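Local coordinates for protein beta-d-glucoside glucohydrolase (Hypocrea jecorina, PDB 3ZZ1) that probably hydrolyses terminal, non-reducing beta-D-glucosyl residues to release beta-D-glucose, a family 3 glycoside hydrolase activity used in cellulose degradation, at residues P269-T272 and N273-S277; L23-Q26 and D27-I31; Y232-T235 and D236-A239; S47-S50 and K51-Y54. One frame throughout, in Å; residues are numbered along the deposited sequence. Where two conformers were deposited one is given.

Contact 1 (P269-T272 and N273-S277); sequences PALT and NAVNS
Leu271 and Val275, one helical turn apart, mark the buried, tightly packed side of this short helix. Their methyls only approach each other, Leu271 CD1 to Val275 CG2 at 4.4 Å; the closer fit is to backbone oxygens, with Val275 CG2 3.3 Å from Leu271 O. The Val275 chi1 of 173° accounts for this, since it sends CG1 opposite the backbone N and leaves CG2 beside that N, over the preceding turn. Ala274, also buried, rests its CB 3.4 Å from Ala270 O. The backbone is regular here: Val275 N donates to Leu271 O at 2.9 Å, nearly along the C=O axis.

Thr272 and Asn276 form a flank, side by side and pointing the same way, with Thr272 CG2 3.7 Å from Asn276 ND2; Asn276 N bonds Thr272 O at 3.0 Å. The solvent side holds Pro269, Asn273 and Ser277. Asn273 sets CG 3.2 Å from Pro269 O, but its amide makes no hydrogen bond to that oxygen. At Ser277 the chain leaves helical geometry, its N still bonded to Asn273 O. Leu271, Thr272 and Asn276 rest on helix 25-32, Val275 on helix 282-298, and Ala270 and Ala274 on Thr243 of a loop.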
ATOM      1  N   PRO A 269     -13.034 -30.639  11.605  1.00 15.15           N
ATOM      2  CA  PRO A 269     -13.799 -31.889  11.530  1.00 15.01           C
ATOM      3  C   PRO A 269     -14.678 -31.976  10.280  1.00 15.06           C
ATOM      4  O   PRO A 269     -14.824 -33.059   9.709  1.00 15.23           O
ATOM      5  CB  PRO A 269     -14.659 -31.858  12.801  1.00 14.99           C
ATOM      6  CG  PRO A 269     -13.922 -30.950  13.736  1.00 15.21           C
ATOM      7  CD  PRO A 269     -13.331 -29.891  12.843  1.00 15.09           C
ATOM      8  N   ALA A 270     -15.242 -30.846   9.852  1.00 14.82           N
ATOM      9  CA  ALA A 270     -16.067 -30.805   8.645  1.00 14.72           C
ATOM     10  C   ALA A 270     -15.264 -31.113   7.377  1.00 14.82           C
ATOM     11  O   ALA A 270     -15.782 -31.761   6.461  1.00 14.90           O
ATOM     12  CB  ALA A 270     -16.789 -29.475   8.525  1.00 14.74           C
ATOM     13  N   LEU A 271     -14.003 -30.670   7.330  1.00 14.68           N
ATOM     14  CA  LEU A 271     -13.118 -31.019   6.217  1.00 14.70           C
ATOM     15  C   LEU A 271     -12.762 -32.504   6.250  1.00 14.71           C
ATOM     16  O   LEU A 271     -12.790 -33.178   5.217  1.00 14.59           O
ATOM     17  CB  LEU A 271     -11.844 -30.163   6.200  1.00 14.67           C
ATOM     18  CG  LEU A 271     -10.872 -30.410   5.034  1.00 14.63           C
ATOM     19  CD1 LEU A 271     -11.513 -30.145   3.672  1.00 14.17           C
ATOM     20  CD2 LEU A 271      -9.608 -29.579   5.188  1.00 14.88           C
ATOM     21  N   THR A 272     -12.427 -33.005   7.438  1.00 14.75           N
ATOM     22  CA  THR A 272     -12.237 -34.443   7.646  1.00 14.92           C
ATOM     23  C   THR A 272     -13.447 -35.219   7.113  1.00 15.12           C
ATOM     24  O   THR A 272     -13.284 -36.189   6.375  1.00 14.97           O
ATOM     25  CB  THR A 272     -11.963 -34.769   9.141  1.00 14.83           C
ATOM     26  OG1 THR A 272     -10.695 -34.218   9.519  1.00 14.19           O
ATOM     27  CG2 THR A 272     -11.946 -36.279   9.396  1.00 14.59           C
ATOM     28  N   ASN A 273     -14.649 -34.758   7.466  1.00 15.80           N
ATOM     29  CA  ASN A 273     -15.897 -35.368   7.003  1.00 16.32           C
ATOM     30  C   ASN A 273     -16.103 -35.275   5.492  1.00 16.42           C
ATOM     31  O   ASN A 273     -16.597 -36.222   4.875  1.00 16.72           O
ATOM     32  CB  ASN A 273     -17.100 -34.769   7.738  1.00 16.61           C
ATOM     33  CG  ASN A 273     -17.144 -35.158   9.211  1.00 17.56           C
ATOM     34  OD1 ASN A 273     -16.470 -36.099   9.642  1.00 18.96           O
ATOM     35  ND2 ASN A 273     -17.939 -34.430   9.992  1.00 18.04           N
ATOM     36  N   ALA A 274     -15.723 -34.141   4.904  1.00 16.41           N
ATOM     37  CA  ALA A 274     -15.850 -33.930   3.457  1.00 16.46           C
ATOM     38  C   ALA A 274     -14.894 -34.810   2.636  1.00 16.40           C
ATOM     39  O   ALA A 274     -15.228 -35.227   1.529  1.00 16.18           O
ATOM     40  CB  ALA A 274     -15.661 -32.454   3.106  1.00 16.43           C
ATOM     41  N   VAL A 275     -13.715 -35.087   3.187  1.00 16.39           N
ATOM     42  CA  VAL A 275     -12.755 -35.994   2.556  1.00 16.44           C
ATOM     43  C   VAL A 275     -13.233 -37.450   2.664  1.00 16.68           C
ATOM     44  O   VAL A 275     -13.205 -38.195   1.678  1.00 16.55           O
ATOM     45  CB  VAL A 275     -11.329 -35.819   3.148  1.00 16.52           C
ATOM     46  CG1 VAL A 275     -10.373 -36.865   2.606  1.00 16.46           C
ATOM     47  CG2 VAL A 275     -10.791 -34.419   2.846  1.00 16.72           C
ATOM     48  N   ASN A 276     -13.690 -37.837   3.853  1.00 16.82           N
ATOM     49  CA  ASN A 276     -14.205 -39.193   4.092  1.00 17.02           C
ATOM     50  C   ASN A 276     -15.470 -39.528   3.314  1.00 17.10           C
ATOM     51  O   ASN A 276     -15.684 -40.692   2.956  1.00 17.43           O
ATOM     52  CB  ASN A 276     -14.445 -39.430   5.583  1.00 17.00           C
ATOM     53  CG  ASN A 276     -13.158 -39.543   6.364  1.00 17.24           C
ATOM     54  OD1 ASN A 276     -12.103 -39.851   5.807  1.00 16.96           O
ATOM     55  ND2 ASN A 276     -13.235 -39.292   7.666  1.00 18.36           N
ATOM     56  N   SER A 277     -16.297 -38.509   3.072  1.00 17.03           N
ATOM     57  CA  SER A 277     -17.531 -38.660   2.302  0.50 16.98           C
ATOM     58  C   SER A 277     -17.289 -38.393   0.821  1.00 16.89           C
ATOM     59  O   SER A 277     -18.237 -38.276   0.038  1.00 17.04           O
ATOM     60  CB  SER A 277     -18.621 -37.724   2.832  0.50 16.99           C
ATOM     61  OG  SER A 277     -18.994 -38.069   4.151  0.50 17.00           O
TER

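Contact 2 (L23-Q26 and D27-I31)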
ATOM      1  N   LEU A  23       2.774 -37.805   6.710  1.00 15.45           N
ATOM      2  CA  LEU A  23       1.564 -37.349   7.390  1.00 15.14           C
ATOM      3  C   LEU A  23       0.313 -38.172   7.086  1.00 15.11           C
ATOM      4  O   LEU A  23       0.196 -38.769   6.014  1.00 15.19           O
ATOM      5  CB  LEU A  23       1.315 -35.867   7.084  1.00 15.18           C
ATOM      6  CG  LEU A  23       2.467 -34.879   7.332  1.00 15.13           C
ATOM      7  CD1 LEU A  23       2.086 -33.472   6.879  1.00 14.59           C
ATOM      8  CD2 LEU A  23       2.929 -34.867   8.794  1.00 15.27           C
ATOM      9  N   ASN A  24      -0.611 -38.210   8.046  1.00 14.88           N
ATOM     10  CA  ASN A  24      -1.940 -38.786   7.830  1.00 14.76           C
ATOM     11  C   ASN A  24      -2.971 -37.673   7.657  1.00 14.82           C
ATOM     12  O   ASN A  24      -2.603 -36.493   7.639  1.00 14.66           O
ATOM     13  CB  ASN A  24      -2.326 -39.779   8.942  1.00 14.68           C
ATOM     14  CG  ASN A  24      -2.483 -39.118  10.313  1.00 15.67           C
ATOM     15  OD1 ASN A  24      -2.855 -37.949  10.423  1.00 17.16           O
ATOM     16  ND2 ASN A  24      -2.222 -39.886  11.370  1.00 15.52           N
ATOM     17  N   LEU A  25      -4.247 -38.032   7.527  1.00 14.71           N
ATOM     18  CA  LEU A  25      -5.282 -37.040   7.227  1.00 14.82           C
ATOM     19  C   LEU A  25      -5.462 -35.999   8.339  1.00 15.01           C
ATOM     20  O   LEU A  25      -5.618 -34.807   8.050  1.00 14.66           O
ATOM     21  CB  LEU A  25      -6.618 -37.711   6.875  1.00 14.82           C
ATOM     22  CG  LEU A  25      -7.812 -36.822   6.474  1.00 15.00           C
ATOM     23  CD1 LEU A  25      -7.489 -35.864   5.324  1.00 14.58           C
ATOM     24  CD2 LEU A  25      -9.026 -37.672   6.123  1.00 15.00           C
ATOM     25  N   GLN A  26      -5.431 -36.441   9.597  1.00 15.20           N
ATOM     26  CA  GLN A  26      -5.597 -35.519  10.720  1.00 15.64           C
ATOM     27  C   GLN A  26      -4.462 -34.496  10.779  1.00 15.51           C
ATOM     28  O   GLN A  26      -4.700 -33.306  11.010  1.00 15.43           O
ATOM     29  CB  GLN A  26      -5.748 -36.262  12.051  1.00 15.97           C
ATOM     30  CG  GLN A  26      -6.274 -35.373  13.195  1.00 17.96           C
ATOM     31  CD  GLN A  26      -7.522 -34.554  12.813  1.00 19.51           C
ATOM     32  OE1 GLN A  26      -8.503 -35.085  12.280  1.00 18.82           O
ATOM     33  NE2 GLN A  26      -7.480 -33.252  13.097  1.00 20.63           N
ATOM     34  N   ASP A  27      -3.235 -34.969  10.562  1.00 15.21           N
ATOM     35  CA  ASP A  27      -2.080 -34.092  10.413  1.00 15.14           C
ATOM     36  C   ASP A  27      -2.389 -32.988   9.407  1.00 14.85           C
ATOM     37  O   ASP A  27      -2.238 -31.806   9.705  1.00 14.83           O
ATOM     38  CB  ASP A  27      -0.864 -34.881   9.921  1.00 15.14           C
ATOM     39  CG  ASP A  27      -0.283 -35.797  10.976  1.00 15.22           C
ATOM     40  OD1 ASP A  27      -0.208 -35.397  12.156  1.00 15.18           O
ATOM     41  OD2 ASP A  27       0.127 -36.916  10.608  1.00 15.08           O
ATOM     42  N   LYS A  28      -2.845 -33.402   8.226  1.00 14.36           N
ATOM     43  CA  LYS A  28      -3.080 -32.514   7.089  1.00 14.12           C
ATOM     44  C   LYS A  28      -4.215 -31.533   7.350  1.00 13.97           C
ATOM     45  O   LYS A  28      -4.120 -30.354   6.994  1.00 13.95           O
ATOM     46  CB  LYS A  28      -3.366 -33.343   5.830  1.00 13.94           C
ATOM     47  CG  LYS A  28      -2.170 -34.145   5.337  1.00 13.60           C
ATOM     48  CD  LYS A  28      -2.601 -35.275   4.415  1.00 14.17           C
ATOM     49  CE  LYS A  28      -1.442 -36.200   4.106  1.00 13.88           C
ATOM     50  NZ  LYS A  28      -1.796 -37.189   3.057  1.00 15.40           N
ATOM     51  N   VAL A  29      -5.283 -32.029   7.972  1.00 13.68           N
ATOM     52  CA  VAL A  29      -6.443 -31.207   8.317  1.00 13.34           C
ATOM     53  C   VAL A  29      -6.066 -30.154   9.363  1.00 13.23           C
ATOM     54  O   VAL A  29      -6.547 -29.026   9.312  1.00 13.23           O
ATOM     55  CB  VAL A  29      -7.650 -32.075   8.771  1.00 13.21           C
ATOM     56  CG1 VAL A  29      -8.733 -31.230   9.424  1.00 12.92           C
ATOM     57  CG2 VAL A  29      -8.230 -32.837   7.580  1.00 13.22           C
ATOM     58  N   GLY A  30      -5.187 -30.525  10.289  1.00 13.31           N
ATOM     59  CA  GLY A  30      -4.692 -29.602  11.311  1.00 13.30           C
ATOM     60  C   GLY A  30      -3.828 -28.484  10.741  1.00 13.28           C
ATOM     61  O   GLY A  30      -3.828 -27.366  11.261  1.00 13.16           O
ATOM     62  N   ILE A  31      -3.096 -28.792   9.671  1.00 13.21           N
ATOM     63  CA  ILE A  31      -2.230 -27.821   8.999  1.00 13.18           C
ATOM     64  C   ILE A  31      -3.028 -26.748   8.239  1.00 13.48           C
ATOM     65  O   ILE A  31      -2.629 -25.579   8.202  1.00 13.78           O
ATOM     66  CB  ILE A  31      -1.205 -28.538   8.062  1.00 13.34           C
ATOM     67  CG1 ILE A  31      -0.208 -29.358   8.902  1.00 12.56           C
ATOM     68  CG2 ILE A  31      -0.453 -27.534   7.173  1.00 12.82           C
ATOM     69  CD1 ILE A  31       0.773 -30.197   8.094  1.00 11.48           C
TER
HETATM   70  O   HOH W   1       0.700 -38.602   2.903  1.00 22.54           O
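Asn24 holds CG between its backbone N and carbonyl carbon (chi1 65°), whereas Asp27 has CG opposite its carbonyl carbon (chi1 -72°), and these two torsions fold each side chain back onto the other residue's backbone. Asp27 N donates to Asn24 OD1 at 3.0 Å in an almost straight bond, and Asn24 N returns an equally straight one of 3.0 Å to Asp27 OD2, using the lone pair that faces away from the other carboxylate oxygen. The side chains cross near a right angle, yet amide and carboxylate planes are only 10° apart. This brings two acceptors, Asn24 OD1 and Asp27 OD2, to 3.2 Å; the salt bridge from Lys51 to Asp27 OD2 probably eases their repulsion. Were Asp27 an alanine, Asn24 N and the Lys51 ammonium would be likely to lack their carboxylate mate, and the first turn would probably fray.

Lys28 runs extended past Asn24 O, which accepts Lys28 N, and its NZ pairs with Asp286; a water joins NZ to Leu23 O. Apolar contacts extend the join along the helix: Leu23 CD1 meets Ile31 CD1 at 3.7 Å, and Leu25 CD1 meets Val29 CG2 at 3.8 Å. The reciprocal bonds, with Asn24 at the N-cap of helix 25-32, make a capping box.

Contact 3 (Y232-T235 and D236-A239)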
ATOM      1  N   TYR A 232       0.268 -20.655  -0.708  1.00 11.50           N
ATOM      2  CA  TYR A 232      -1.073 -20.990  -0.220  1.00 11.68           C
ATOM      3  C   TYR A 232      -2.021 -19.803  -0.092  1.00 11.95           C
ATOM      4  O   TYR A 232      -1.602 -18.682   0.215  1.00 12.11           O
ATOM      5  CB  TYR A 232      -1.006 -21.768   1.104  1.00 11.46           C
ATOM      6  CG  TYR A 232      -0.430 -21.004   2.287  1.00 11.68           C
ATOM      7  CD1 TYR A 232       0.948 -20.949   2.502  1.00 12.05           C
ATOM      8  CD2 TYR A 232      -1.265 -20.360   3.203  1.00 11.36           C
ATOM      9  CE1 TYR A 232       1.483 -20.258   3.585  1.00 12.09           C
ATOM     10  CE2 TYR A 232      -0.738 -19.662   4.295  1.00 11.92           C
ATOM     11  CZ  TYR A 232       0.639 -19.623   4.482  1.00 11.99           C
ATOM     12  OH  TYR A 232       1.173 -18.941   5.551  1.00 11.97           O
ATOM     13  N   VAL A 233      -3.305 -20.078  -0.325  1.00 11.79           N
ATOM     14  CA  VAL A 233      -4.366 -19.090  -0.186  1.00 11.72           C
ATOM     15  C   VAL A 233      -5.072 -19.269   1.154  1.00 11.89           C
ATOM     16  O   VAL A 233      -5.618 -20.342   1.447  1.00 11.57           O
ATOM     17  CB  VAL A 233      -5.417 -19.201  -1.323  1.00 11.87           C
ATOM     18  CG1 VAL A 233      -6.535 -18.174  -1.131  1.00 11.65           C
ATOM     19  CG2 VAL A 233      -4.758 -19.047  -2.699  1.00 11.51           C
ATOM     20  N   MET A 234      -5.048 -18.214   1.963  1.00 11.79           N
ATOM     21  CA  MET A 234      -5.808 -18.174   3.201  1.00 11.83           C
ATOM     22  C   MET A 234      -7.002 -17.250   3.009  1.00 11.83           C
ATOM     23  O   MET A 234      -6.998 -16.395   2.119  1.00 11.66           O
ATOM     24  CB  MET A 234      -4.932 -17.699   4.370  1.00 12.05           C
ATOM     25  CG  MET A 234      -4.719 -16.178   4.448  1.00 11.78           C
ATOM     26  SD  MET A 234      -3.657 -15.674   5.821  1.00 13.34           S
ATOM     27  CE  MET A 234      -2.055 -16.238   5.256  1.00 12.24           C
ATOM     28  N   THR A 235      -8.023 -17.436   3.837  1.00 11.70           N
ATOM     29  CA  THR A 235      -9.192 -16.567   3.824  1.00 11.78           C
ATOM     30  C   THR A 235      -8.896 -15.338   4.662  1.00 11.79           C
ATOM     31  O   THR A 235      -8.106 -15.402   5.607  1.00 12.03           O
ATOM     32  CB  THR A 235     -10.441 -17.257   4.441  1.00 11.50           C
ATOM     33  OG1 THR A 235     -10.170 -17.610   5.803  1.00 11.58           O
ATOM     34  CG2 THR A 235     -10.829 -18.504   3.671  1.00 11.82           C
ATOM     35  N   ASP A 236      -9.540 -14.223   4.325  1.00 11.93           N
ATOM     36  CA  ASP A 236      -9.659 -13.120   5.268  1.00 11.63           C
ATOM     37  C   ASP A 236     -10.499 -13.669   6.428  1.00 11.94           C
ATOM     38  O   ASP A 236     -10.997 -14.793   6.348  1.00 11.92           O
ATOM     39  CB  ASP A 236     -10.301 -11.898   4.603  1.00 11.34           C
ATOM     40  CG  ASP A 236      -9.969 -10.588   5.320  1.00 10.59           C
ATOM     41  OD1 ASP A 236      -9.710 -10.598   6.540  1.00  9.40           O
ATOM     42  OD2 ASP A 236      -9.981  -9.535   4.660  1.00 10.40           O
ATOM     43  N   TRP A 237     -10.634 -12.913   7.511  1.00 12.21           N
ATOM     44  CA  TRP A 237     -11.147 -13.488   8.757  1.00 12.42           C
ATOM     45  C   TRP A 237     -12.652 -13.776   8.720  1.00 12.57           C
ATOM     46  O   TRP A 237     -13.477 -12.864   8.755  1.00 12.53           O
ATOM     47  CB  TRP A 237     -10.719 -12.639   9.965  1.00 12.40           C
ATOM     48  CG  TRP A 237      -9.505 -13.197  10.705  1.00 12.22           C
ATOM     49  CD1 TRP A 237      -9.391 -13.389  12.053  1.00 11.92           C
ATOM     50  CD2 TRP A 237      -8.265 -13.653  10.132  1.00 12.12           C
ATOM     51  NE1 TRP A 237      -8.160 -13.919  12.357  1.00 12.37           N
ATOM     52  CE2 TRP A 237      -7.451 -14.098  11.200  1.00 11.87           C
ATOM     53  CE3 TRP A 237      -7.763 -13.730   8.825  1.00 11.92           C
ATOM     54  CZ2 TRP A 237      -6.165 -14.607  11.001  1.00 11.70           C
ATOM     55  CZ3 TRP A 237      -6.480 -14.236   8.628  1.00 12.00           C
ATOM     56  CH2 TRP A 237      -5.699 -14.672   9.712  1.00 11.40           C
ATOM     57  N   ASN A 238     -12.980 -15.068   8.651  1.00 12.84           N
ATOM     58  CA  ASN A 238     -14.351 -15.567   8.437  1.00 13.00           C
ATOM     59  C   ASN A 238     -14.906 -15.180   7.056  1.00 12.97           C
ATOM     60  O   ASN A 238     -16.093 -14.891   6.908  1.00 13.14           O
ATOM     61  CB  ASN A 238     -15.305 -15.148   9.573  1.00 13.12           C
ATOM     62  CG  ASN A 238     -16.587 -15.993   9.616  1.00 13.99           C
ATOM     63  OD1 ASN A 238     -16.534 -17.221   9.615  1.00 14.26           O
ATOM     64  ND2 ASN A 238     -17.738 -15.327   9.659  1.00 14.00           N
ATOM     65  N   ALA A 239     -14.028 -15.176   6.053  1.00 12.78           N
ATOM     66  CA  ALA A 239     -14.415 -14.923   4.664  1.00 12.73           C
ATOM     67  C   ALA A 239     -14.751 -16.216   3.893  1.00 12.77           C
ATOM     68  O   ALA A 239     -15.020 -16.176   2.686  1.00 12.95           O
ATOM     69  CB  ALA A 239     -13.319 -14.134   3.949  1.00 12.46           C
TER
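Met234 and Trp237 make the sulfur contact across this junction. Met234 SD lies at the edge of the indole, 4.2 Å from Trp237 CZ3. It is almost in the ring plane, the line from the centroid of the six-membered ring making 85° with the perpendicular. This is an edge-on Met-aromatic contact. Van der Waals contact is otherwise slight: Thr235 CB stands 4.3 Å from Ala239 CB, and Thr235 O approaches Trp237 CZ3 obliquely at 3.6 Å.

Among polar contacts, Asp236, with CG opposite its backbone N (chi1 -158°), swings OD1 round to accept Trp237 N at 2.7 Å, on the anti side of the carboxylate and slightly out of its plane. The backbone bond from Ala239 N to Asp236 O, 3.1 Å long, closes a type II beta turn, with Asn238 at a positive phi. The turn follows the C-terminal end of strand 232-235, which runs parallel to its neighbour 199-202 in the sheet of the TIM-barrel-clan N-terminal domain; such strand ends carry the active sites of TIM barrels.

Further bonds reach the same groups from outside: Met255 N is hydrogen-bonded to Thr235 OG1, and Trp237 NE1 is bonded to Val43 O. Trp37 meets the Trp237 ring edge-to-face.

Contact 4 (S47-S50 and K51-Y54); sequences SPAS and KISY
Ala49 and Tyr54 form a single antiparallel, hydrogen-bonded bridge, with CA atoms 4.9 Å apart and Ala49 N to Tyr54 O and Tyr54 N to Ala49 O both 2.9 Å. The Ala49 methyl is the meeting point of the apolar groups: its CB lies 4.1 Å from Tyr54 CB and 4.2 Å from Ile52 CG1. Ile52 places CG1 between its backbone N and carbonyl carbon (chi1 54°), which turns it to within 3.5 Å of Ala49 O. The Tyr54 ring presents its edge to Ala49 N.

Ser53, at a positive phi, and Tyr54 together stand opposite the single residue Ala49, which defines a G1 beta bulge closing a tight turn within the loop between strands 44-45 and 58-60. Ser50 and Lys51 take 3-10 conformation and turn the chain. Ala49 O takes a second donor, Ile52 N at 3.3 Å; this and Tyr54 N both lie well out of the carbonyl plane, one on each face, and neither is on a lone pair. Ser53 N bonds Ser50 O at 3.0 Å, again far from the carbonyl plane.

Ile31 of helix 25-32 packs on both Ala49 and Tyr54, while on helix 282-298 Leu293 touches Ile52 and Tyr54, and Trp296 meets the tyrosine ring edge-to-face.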
ATOM      1  N   SER A  47      -2.896 -26.138  13.632  1.00 14.64           N
ATOM      2  CA  SER A  47      -2.500 -27.208  14.550  1.00 14.90           C
ATOM      3  C   SER A  47      -1.119 -27.774  14.210  1.00 15.23           C
ATOM      4  O   SER A  47      -0.846 -28.063  13.045  1.00 15.42           O
ATOM      5  CB  SER A  47      -3.551 -28.321  14.562  1.00 14.99           C
ATOM      6  OG  SER A  47      -4.745 -27.888  15.195  1.00 14.92           O
ATOM      7  N   PRO A  48      -0.240 -27.939  15.222  1.00 15.49           N
ATOM      8  CA  PRO A  48       1.116 -28.437  14.953  1.00 15.74           C
ATOM      9  C   PRO A  48       1.152 -29.885  14.434  1.00 15.99           C
ATOM     10  O   PRO A  48       0.266 -30.688  14.746  1.00 15.68           O
ATOM     11  CB  PRO A  48       1.811 -28.339  16.319  1.00 15.88           C
ATOM     12  CG  PRO A  48       0.698 -28.371  17.321  1.00 15.96           C
ATOM     13  CD  PRO A  48      -0.449 -27.656  16.656  1.00 15.60           C
ATOM     14  N   ALA A  49       2.167 -30.192  13.628  1.00 16.10           N
ATOM     15  CA  ALA A  49       2.417 -31.554  13.172  1.00 16.28           C
ATOM     16  C   ALA A  49       3.837 -31.963  13.571  1.00 16.40           C
ATOM     17  O   ALA A  49       4.809 -31.690  12.860  1.00 16.42           O
ATOM     18  CB  ALA A  49       2.199 -31.673  11.668  1.00 16.32           C
ATOM     19  N   SER A  50       3.933 -32.610  14.728  1.00 16.45           N
ATOM     20  CA  SER A  50       5.205 -32.960  15.352  1.00 16.47           C
ATOM     21  C   SER A  50       6.020 -33.964  14.542  1.00 16.55           C
ATOM     22  O   SER A  50       7.252 -34.003  14.654  1.00 16.64           O
ATOM     23  CB  SER A  50       4.951 -33.515  16.754  1.00 16.50           C
ATOM     24  OG  SER A  50       4.124 -34.667  16.686  1.00 16.17           O
ATOM     25  N   LYS A  51       5.332 -34.774  13.738  1.00 16.39           N
ATOM     26  CA  LYS A  51       5.976 -35.789  12.904  1.00 16.47           C
ATOM     27  C   LYS A  51       7.010 -35.187  11.954  1.00 16.39           C
ATOM     28  O   LYS A  51       7.956 -35.864  11.556  1.00 16.31           O
ATOM     29  CB  LYS A  51       4.936 -36.572  12.104  1.00 16.49           C
ATOM     30  CG  LYS A  51       4.110 -37.540  12.932  1.00 16.90           C
ATOM     31  CD  LYS A  51       2.958 -38.097  12.110  1.00 17.49           C
ATOM     32  CE  LYS A  51       1.832 -38.570  13.002  1.00 18.41           C
ATOM     33  NZ  LYS A  51       0.764 -39.241  12.219  1.00 18.46           N
ATOM     34  N   ILE A  52       6.818 -33.918  11.601  1.00 16.17           N
ATOM     35  CA  ILE A  52       7.745 -33.197  10.728  1.00 16.11           C
ATOM     36  C   ILE A  52       8.280 -31.921  11.386  1.00 16.04           C
ATOM     37  O   ILE A  52       8.810 -31.030  10.708  1.00 16.09           O
ATOM     38  CB  ILE A  52       7.105 -32.875   9.353  1.00 16.09           C
ATOM     39  CG1 ILE A  52       5.782 -32.122   9.530  1.00 15.75           C
ATOM     40  CG2 ILE A  52       6.900 -34.160   8.550  1.00 16.08           C
ATOM     41  CD1 ILE A  52       5.412 -31.261   8.344  1.00 15.87           C
ATOM     42  N   SER A  53       8.141 -31.850  12.712  1.00 15.65           N
ATOM     43  CA  SER A  53       8.592 -30.704  13.515  1.00 15.30           C
ATOM     44  C   SER A  53       7.969 -29.383  13.045  1.00 14.84           C
ATOM     45  O   SER A  53       8.592 -28.323  13.114  1.00 14.81           O
ATOM     46  CB  SER A  53      10.125 -30.623  13.558  1.00 15.30           C
ATOM     47  OG  SER A  53      10.682 -31.752  14.213  1.00 15.90           O
ATOM     48  N   TYR A  54       6.732 -29.473  12.563  1.00 14.37           N
ATOM     49  CA  TYR A  54       5.971 -28.318  12.125  1.00 13.88           C
ATOM     50  C   TYR A  54       5.233 -27.724  13.319  1.00 13.74           C
ATOM     51  O   TYR A  54       4.424 -28.408  13.946  1.00 13.67           O
ATOM     52  CB  TYR A  54       4.990 -28.707  11.018  1.00 13.63           C
ATOM     53  CG  TYR A  54       4.306 -27.528  10.360  1.00 13.26           C
ATOM     54  CD1 TYR A  54       5.025 -26.632   9.565  1.00 12.81           C
ATOM     55  CD2 TYR A  54       2.942 -27.312  10.523  1.00 12.50           C
ATOM     56  CE1 TYR A  54       4.397 -25.548   8.953  1.00 12.79           C
ATOM     57  CE2 TYR A  54       2.305 -26.237   9.909  1.00 12.51           C
ATOM     58  CZ  TYR A  54       3.036 -25.357   9.134  1.00 12.83           C
ATOM     59  OH  TYR A  54       2.396 -24.291   8.543  1.00 13.34           O
TER

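Along the chain the order is contact 2, contact 4, contact 3 and contact 1. Contact 2 is the hub: its centre lies about 9 Å from that of contact 4 and about 12 Å from that of contact 1, and it touches both, meeting contact 4 through Gly30 and Ser47 and contact 1 through Val29 and Thr272. Contacts 1 and 4 do not touch each other; their nearest atoms are about 9 Å apart. Contact 3 stands apart, its centre 19 to 22 Å from the others. Helix 282-298 borders contacts 1, 2 and 4, and reaches strand 232-235 through Tyr232. Helix 25-32 is thus joined to loop 47-54 and helix 269-276, bringing distant parts of the sequence together.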